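Local coordinates for protein endonuclease and methylase LlaGI (Lactococcus lactis, PDB 5FFJ) that recognises a specific DNA sequence and combines methyltransferase, helicase-like ATPase and, in the complete enzyme, nuclease activities in Type ISP restriction-modification, at residues Y1287-I1292 with I1378-L1383; P1291-I1296 with V1385-M1390; V66-P71 with I172-H177. All coordinates share one frame; numbering follows the deposited sequence.

Overall arrangement
Contacts 1 and 2 are neighbours in the C-terminal part of the chain, their centres about 8 Å apart; contact 3 belongs to the helicase-like ATPase, its centre about 75 and 78 Å from those of contacts 1 and 2. The first two share P1291 and I1292 and lay one irregular loop, between helix 1270-1285 and strand 1297-1300, along successive turns of helix 1377-1398. Both are partly buried, mix interior and exposed residues, and are made by side-chain packing with no hydrogen bond between their segments: aliphatic groups against a tyrosine edge in contact 1, a methionine over a tryptophan face in contact 2. Contact 3 is buried and depends first on backbone hydrogen bonds between parallel strands.

Contact 1 of 3, residues Y1287-I1292 with I1378-L1383; sequences YENQPI and ILNLLL
In the C-terminal specificity region, the loop that follows helix 1270-1285 folds over the start of helix 1377-1398, where Y1287 and L1381 meet. The fit is a loop-on-helix packing, with E1288 and L1381 closest in backbone. L1381 turns its CD1 methyl up to the edge of the Y1287 ring, near the ring plane, 3.4 Å from Y1287 CD1 and about as far from CE1. With CG between its backbone N and carbonyl carbon (chi1 69°), Y1287 brings this edge to the helix. The same methyl lies 3.8 Å from E1288 CA, so one branch of L1381 touches two consecutive loop residues. E1288 CG lies over the centre of the Y1287 ring, 3.9 Å above its plane. The carboxylate of E1288 turns to other partners: a salt bridge with K1151 and a hydrogen bond with Y1377. Further along, N1289 OD1 comes within 4.2 Å of N1380 CB. S1384 OG, next along the same helix, is hydrogen-bonded to Q1290 N. At the far end, beside V1298, I1292 carries CG1 anti to its backbone N (chi1 -175°), and its CD1 methyl rests 4.0 Å from L1383 CD2.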
# COMPACT_ATOMS: atom_id res chain seq x y z
N TYR A 1287 14.88 3.09 38.91
CA TYR A 1287 15.45 3.74 37.74
C TYR A 1287 15.00 5.20 37.56
O TYR A 1287 15.68 5.97 36.88
CB TYR A 1287 15.07 2.95 36.48
CG TYR A 1287 13.59 3.02 36.15
CD1 TYR A 1287 13.09 4.00 35.31
CD2 TYR A 1287 12.70 2.09 36.68
CE1 TYR A 1287 11.75 4.07 35.00
CE2 TYR A 1287 11.35 2.15 36.37
CZ TYR A 1287 10.88 3.14 35.53
OH TYR A 1287 9.54 3.21 35.22
N GLU A 1288 13.88 5.57 38.17
CA GLU A 1288 13.27 6.87 37.90
C GLU A 1288 13.80 7.98 38.81
O GLU A 1288 13.53 9.16 38.58
CB GLU A 1288 11.74 6.79 38.00
CG GLU A 1288 11.17 5.58 38.75
CD GLU A 1288 9.65 5.56 38.76
OE1 GLU A 1288 9.06 5.04 39.73
OE2 GLU A 1288 9.03 6.06 37.79
N ASN A 1289 14.54 7.60 39.84
CA ASN A 1289 15.19 8.57 40.73
C ASN A 1289 16.55 8.08 41.20
O ASN A 1289 16.64 7.23 42.09
CB ASN A 1289 14.30 8.88 41.93
CG ASN A 1289 13.17 9.82 41.59
OD1 ASN A 1289 13.39 11.01 41.35
ND2 ASN A 1289 11.94 9.30 41.56
N GLN A 1290 17.59 8.65 40.61
CA GLN A 1290 18.96 8.22 40.86
C GLN A 1290 19.88 9.44 40.84
O GLN A 1290 19.68 10.35 40.03
CB GLN A 1290 19.40 7.20 39.81
CG GLN A 1290 20.32 6.11 40.31
CD GLN A 1290 19.64 5.19 41.31
OE1 GLN A 1290 18.47 4.86 41.17
NE2 GLN A 1290 20.39 4.76 42.32
N PRO A 1291 20.90 9.47 41.73
CA PRO A 1291 21.83 10.61 41.75
C PRO A 1291 22.49 10.87 40.40
O PRO A 1291 23.04 9.94 39.81
CB PRO A 1291 22.88 10.17 42.78
CG PRO A 1291 22.17 9.22 43.66
CD PRO A 1291 21.20 8.50 42.79
N ILE A 1292 22.44 12.11 39.93
CA ILE A 1292 23.02 12.49 38.64
C ILE A 1292 24.51 12.19 38.58
O ILE A 1292 25.23 12.32 39.57
CB ILE A 1292 22.79 14.00 38.35
CG1 ILE A 1292 23.27 14.35 36.94
CG2 ILE A 1292 23.49 14.86 39.39
CD1 ILE A 1292 22.81 15.71 36.46
N ILE A 1378 9.97 13.51 34.03
CA ILE A 1378 10.65 13.00 32.85
C ILE A 1378 12.10 13.47 32.82
O ILE A 1378 12.99 12.71 32.44
CB ILE A 1378 9.94 13.44 31.55
CG1 ILE A 1378 8.43 13.20 31.65
CG2 ILE A 1378 10.51 12.67 30.36
CD1 ILE A 1378 7.65 13.63 30.43
N LEU A 1379 12.32 14.71 33.24
CA LEU A 1379 13.67 15.25 33.34
C LEU A 1379 14.46 14.48 34.39
O LEU A 1379 15.60 14.09 34.16
CB LEU A 1379 13.64 16.74 33.67
CG LEU A 1379 14.98 17.48 33.64
CD1 LEU A 1379 15.65 17.37 32.27
CD2 LEU A 1379 14.77 18.94 34.02
N ASN A 1380 13.84 14.25 35.55
CA ASN A 1380 14.44 13.42 36.59
C ASN A 1380 14.70 12.00 36.08
O ASN A 1380 15.75 11.42 36.35
CB ASN A 1380 13.54 13.35 37.82
CG ASN A 1380 13.58 14.61 38.66
OD1 ASN A 1380 14.61 15.29 38.73
ND2 ASN A 1380 12.47 14.93 39.30
N LEU A 1381 13.74 11.46 35.35
CA LEU A 1381 13.84 10.11 34.82
C LEU A 1381 15.03 9.99 33.87
O LEU A 1381 15.85 9.08 34.00
CB LEU A 1381 12.55 9.72 34.10
CG LEU A 1381 12.57 8.42 33.30
CD1 LEU A 1381 12.88 7.22 34.18
CD2 LEU A 1381 11.25 8.23 32.58
N LEU A 1382 15.12 10.92 32.92
CA LEU A 1382 16.21 10.91 31.95
C LEU A 1382 17.56 10.91 32.65
O LEU A 1382 18.40 10.04 32.40
CB LEU A 1382 16.11 12.12 31.02
CG LEU A 1382 17.35 12.41 30.16
CD1 LEU A 1382 17.58 11.29 29.16
CD2 LEU A 1382 17.22 13.75 29.47
N LEU A 1383 17.77 11.90 33.51
CA LEU A 1383 19.02 12.05 34.23
C LEU A 1383 19.36 10.77 34.99
O LEU A 1383 20.51 10.31 34.96
CB LEU A 1383 18.94 13.23 35.20
CG LEU A 1383 18.81 14.62 34.58
CD1 LEU A 1383 18.68 15.68 35.66
CD2 LEU A 1383 20.00 14.93 33.68

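Contact 2 of 3, residues P1291-I1296 with V1385-M1390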
# COMPACT_ATOMS: atom_id res chain seq x y z
N PRO A 1291 20.90 9.47 41.73
CA PRO A 1291 21.83 10.61 41.75
C PRO A 1291 22.49 10.87 40.40
O PRO A 1291 23.04 9.94 39.81
CB PRO A 1291 22.88 10.17 42.78
CG PRO A 1291 22.17 9.22 43.66
CD PRO A 1291 21.20 8.50 42.79
N ILE A 1292 22.44 12.11 39.93
CA ILE A 1292 23.02 12.49 38.64
C ILE A 1292 24.51 12.19 38.58
O ILE A 1292 25.23 12.32 39.57
CB ILE A 1292 22.79 14.00 38.35
CG1 ILE A 1292 23.27 14.35 36.94
CG2 ILE A 1292 23.49 14.86 39.39
CD1 ILE A 1292 22.81 15.71 36.46
N TRP A 1293 24.99 11.79 37.40
CA TRP A 1293 26.40 11.45 37.22
C TRP A 1293 27.25 12.71 37.34
O TRP A 1293 26.74 13.83 37.23
CB TRP A 1293 26.62 10.78 35.86
CG TRP A 1293 27.81 9.86 35.83
CD1 TRP A 1293 28.99 10.07 35.17
CD2 TRP A 1293 27.94 8.59 36.48
NE1 TRP A 1293 29.84 9.01 35.37
CE2 TRP A 1293 29.22 8.09 36.17
CE3 TRP A 1293 27.09 7.83 37.29
CZ2 TRP A 1293 29.67 6.86 36.64
CZ3 TRP A 1293 27.55 6.60 37.76
CH2 TRP A 1293 28.83 6.13 37.44
N ASP A 1294 28.55 12.52 37.57
CA ASP A 1294 29.44 13.61 37.97
C ASP A 1294 29.51 14.78 36.98
O ASP A 1294 29.26 15.92 37.35
CB ASP A 1294 30.85 13.06 38.20
CG ASP A 1294 31.11 12.71 39.65
OD1 ASP A 1294 30.14 12.44 40.40
OD2 ASP A 1294 32.29 12.69 40.06
N GLY A 1295 29.86 14.49 35.73
CA GLY A 1295 30.16 15.55 34.78
C GLY A 1295 28.96 16.29 34.22
O GLY A 1295 29.09 17.40 33.72
N ILE A 1296 27.78 15.67 34.31
CA ILE A 1296 26.59 16.19 33.65
C ILE A 1296 26.14 17.54 34.24
O ILE A 1296 26.23 17.76 35.45
CB ILE A 1296 25.43 15.18 33.74
CG1 ILE A 1296 25.86 13.84 33.16
CG2 ILE A 1296 24.19 15.71 33.01
CD1 ILE A 1296 24.85 12.73 33.31
N VAL A 1385 18.31 7.66 34.43
CA VAL A 1385 18.58 6.55 33.51
C VAL A 1385 20.02 6.59 32.99
O VAL A 1385 20.61 5.53 32.75
CB VAL A 1385 17.58 6.57 32.33
CG1 VAL A 1385 18.07 5.71 31.17
CG2 VAL A 1385 16.21 6.09 32.79
N ILE A 1386 20.57 7.78 32.82
CA ILE A 1386 21.97 7.91 32.42
C ILE A 1386 22.89 7.26 33.44
O ILE A 1386 23.85 6.58 33.08
CB ILE A 1386 22.40 9.39 32.24
CG1 ILE A 1386 21.58 10.06 31.14
CG2 ILE A 1386 23.89 9.47 31.92
CD1 ILE A 1386 21.91 11.53 30.92
N THR A 1387 22.60 7.47 34.72
CA THR A 1387 23.45 6.97 35.79
C THR A 1387 23.12 5.51 36.07
O THR A 1387 23.97 4.76 36.54
CB THR A 1387 23.31 7.80 37.07
OG1 THR A 1387 22.16 7.36 37.81
CG2 THR A 1387 23.17 9.29 36.73
N VAL A 1388 21.88 5.12 35.80
CA VAL A 1388 21.51 3.71 35.80
C VAL A 1388 22.35 2.98 34.76
O VAL A 1388 22.87 1.90 35.02
CB VAL A 1388 20.01 3.51 35.51
CG1 VAL A 1388 19.71 2.04 35.19
CG2 VAL A 1388 19.17 3.97 36.68
N SER A 1389 22.46 3.58 33.58
CA SER A 1389 23.28 3.04 32.51
C SER A 1389 24.75 2.91 32.93
O SER A 1389 25.35 1.84 32.78
CB SER A 1389 23.18 3.93 31.26
OG SER A 1389 22.03 3.63 30.50
N MET A 1390 25.31 3.99 33.46
CA MET A 1390 26.71 3.98 33.89
C MET A 1390 26.92 2.97 35.01
O MET A 1390 27.91 2.24 35.01
CB MET A 1390 27.12 5.37 34.37
CG MET A 1390 27.17 6.42 33.28
SD MET A 1390 28.42 6.09 32.03
CE MET A 1390 29.92 6.26 32.98
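M1390 lies across the indole of W1293, the two side chains crossing at about a right angle. Its CB sits over one face of the six-membered ring, 3.5 Å from the centroid and only 8° off the ring normal, a CH-pi contact. CG follows at 3.9 Å from both W1293 CD2 and CE2, above the bond that the two rings share. The chain then bends at chi2 and chi3 (both -65°), which keeps it folded over the indole: SD stands above the five-membered ring at 4.9 Å from its centroid, a rather distant Met-aromatic contact, and the terminal CE drops to 3.6 Å from W1293 NE1. Helix 1377-1398, which carries M1390, here receives the last residues of the loop leading into strand 1297-1300, in the C-terminal part of the chain. One turn back along the helix, T1387 sets its CG2 methyl beside the loop backbone, 3.2 Å from W1293 N, while its CB approaches W1293 CE3 obliquely. T1387 OG1 is hydrogen-bonded to S1384 O within the helix. With an alanine in place of W1293, M1390 CB, CG and CE would probably be left without the indole face and the thioether would be freer to turn. P1333 and E1394 also touch the indole. Beyond the turn at D1294 and G1295, I1296 and I1386 reach toward each other tip to tip, I1296 CD1 lying 3.7 Å from I1386 CG2.

Contact 3 of 3, residues V66-P71 with I172-H177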
# COMPACT_ATOMS: atom_id res chain seq x y z
N VAL A 66 -29.44 37.45 -23.94
CA VAL A 66 -28.11 36.86 -24.07
C VAL A 66 -27.04 37.95 -24.03
O VAL A 66 -27.20 39.01 -24.63
CB VAL A 66 -27.97 36.06 -25.38
CG1 VAL A 66 -26.52 35.68 -25.65
CG2 VAL A 66 -28.85 34.81 -25.33
N LEU A 67 -25.95 37.68 -23.32
CA LEU A 67 -24.78 38.54 -23.32
C LEU A 67 -23.62 37.83 -23.99
O LEU A 67 -23.15 36.80 -23.50
CB LEU A 67 -24.40 38.96 -21.90
CG LEU A 67 -23.19 39.91 -21.79
CD1 LEU A 67 -23.50 41.26 -22.42
CD2 LEU A 67 -22.75 40.07 -20.34
N TYR A 68 -23.16 38.37 -25.11
CA TYR A 68 -22.05 37.79 -25.86
C TYR A 68 -20.82 38.67 -25.75
O TYR A 68 -20.70 39.68 -26.45
CB TYR A 68 -22.44 37.58 -27.32
CG TYR A 68 -21.53 36.61 -28.05
CD1 TYR A 68 -20.37 37.05 -28.66
CD2 TYR A 68 -21.84 35.26 -28.12
CE1 TYR A 68 -19.54 36.17 -29.33
CE2 TYR A 68 -21.02 34.37 -28.78
CZ TYR A 68 -19.87 34.83 -29.38
OH TYR A 68 -19.04 33.95 -30.04
N LEU A 69 -19.90 38.29 -24.87
CA LEU A 69 -18.70 39.07 -24.62
C LEU A 69 -17.57 38.64 -25.54
O LEU A 69 -17.42 37.46 -25.84
CB LEU A 69 -18.27 38.93 -23.16
CG LEU A 69 -19.28 39.51 -22.16
CD1 LEU A 69 -18.96 39.03 -20.77
CD2 LEU A 69 -19.27 41.03 -22.21
N VAL A 70 -16.78 39.62 -25.98
CA VAL A 70 -15.77 39.38 -27.01
C VAL A 70 -14.58 40.34 -26.85
O VAL A 70 -14.76 41.51 -26.53
CB VAL A 70 -16.41 39.53 -28.41
CG1 VAL A 70 -16.87 40.95 -28.65
CG2 VAL A 70 -15.45 39.14 -29.48
N PRO A 71 -13.35 39.85 -27.08
CA PRO A 71 -12.20 40.75 -26.91
C PRO A 71 -12.09 41.84 -27.97
O PRO A 71 -12.28 43.02 -27.66
CB PRO A 71 -11.00 39.80 -26.98
CG PRO A 71 -11.49 38.62 -27.74
CD PRO A 71 -12.93 38.47 -27.37
N ILE A 172 -22.33 34.53 -22.52
CA ILE A 172 -21.36 33.78 -23.32
C ILE A 172 -20.05 34.55 -23.45
O ILE A 172 -20.01 35.67 -23.97
CB ILE A 172 -21.92 33.48 -24.72
CG1 ILE A 172 -23.15 32.57 -24.61
CG2 ILE A 172 -20.86 32.82 -25.60
CD1 ILE A 172 -23.89 32.35 -25.92
N SER A 173 -18.97 33.94 -22.97
CA SER A 173 -17.63 34.50 -23.10
C SER A 173 -16.86 33.75 -24.18
O SER A 173 -16.56 32.56 -24.02
CB SER A 173 -16.88 34.43 -21.76
OG SER A 173 -17.67 34.92 -20.69
N ASP A 174 -16.54 34.44 -25.27
CA ASP A 174 -15.74 33.86 -26.35
C ASP A 174 -14.28 34.23 -26.13
O ASP A 174 -13.99 35.24 -25.49
CB ASP A 174 -16.23 34.33 -27.73
CG ASP A 174 -15.51 33.65 -28.88
OD1 ASP A 174 -14.88 32.59 -28.65
OD2 ASP A 174 -15.58 34.16 -30.02
N GLU A 175 -13.37 33.42 -26.66
CA GLU A 175 -11.93 33.59 -26.43
C GLU A 175 -11.69 33.61 -24.92
O GLU A 175 -10.94 34.44 -24.41
CB GLU A 175 -11.41 34.87 -27.10
CG GLU A 175 -11.77 34.98 -28.59
CD GLU A 175 -11.25 33.81 -29.41
OE1 GLU A 175 -12.02 32.87 -29.67
OE2 GLU A 175 -10.06 33.85 -29.81
N ALA A 176 -12.30 32.64 -24.24
CA ALA A 176 -12.45 32.68 -22.79
C ALA A 176 -11.14 32.59 -22.01
O ALA A 176 -11.13 32.73 -20.79
CB ALA A 176 -13.39 31.55 -22.35
N HIS A 177 -10.02 32.37 -22.71
CA HIS A 177 -8.72 32.38 -22.05
C HIS A 177 -8.32 33.82 -21.71
O HIS A 177 -7.38 34.37 -22.27
CB HIS A 177 -7.64 31.69 -22.91
CG HIS A 177 -7.89 31.76 -24.38
ND1 HIS A 177 -7.45 32.81 -25.17
CD2 HIS A 177 -8.53 30.91 -25.22
CE1 HIS A 177 -7.81 32.60 -26.42
NE2 HIS A 177 -8.47 31.45 -26.48
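Neighbouring strands 64-70 and 170-174 run side by side in the parallel sheet of the helicase-like ATPase, a P-loop NTPase fold, and the second ends on D174, the first residue of a D174-E175-A176-H177 sequence that matches the DEAH box (motif II), which in related motors serves magnesium and ATP binding and hydrolysis and probably does so here. Backbone hydrogen bonds set the parallel register. I172 uses both its polar backbone atoms: its N donates to L67 O (2.6 Å) and its O accepts from L69 N (2.8 Å). D174 N continues the pattern to L69 O at 3.2 Å.

Apolar packing lies on the face that carries Y68 and I172. With CG anti to the backbone N (chi1 -163°), the Y68 ring reaches over toward the neighbouring strand, and its CE2 meets I172 CG2 at 3.5 Å. F148 and W83 also meet this ring, closing it into the interior. Where the strands end, the ring of P71 crosses the E175 side chain at about a right angle, CG to CG 3.7 Å.

Polar side-chain contacts gather around D174. Its carboxylate plane is turned 60° from the Y68 ring, and Q209 makes weak hydrogen bonds to both D174 OD1 and Y68 OH. E175 N, in turn, donates to D174 OD1 from above the carboxylate plane, at 2.6 Å and with a bent N-H...O angle of 132°.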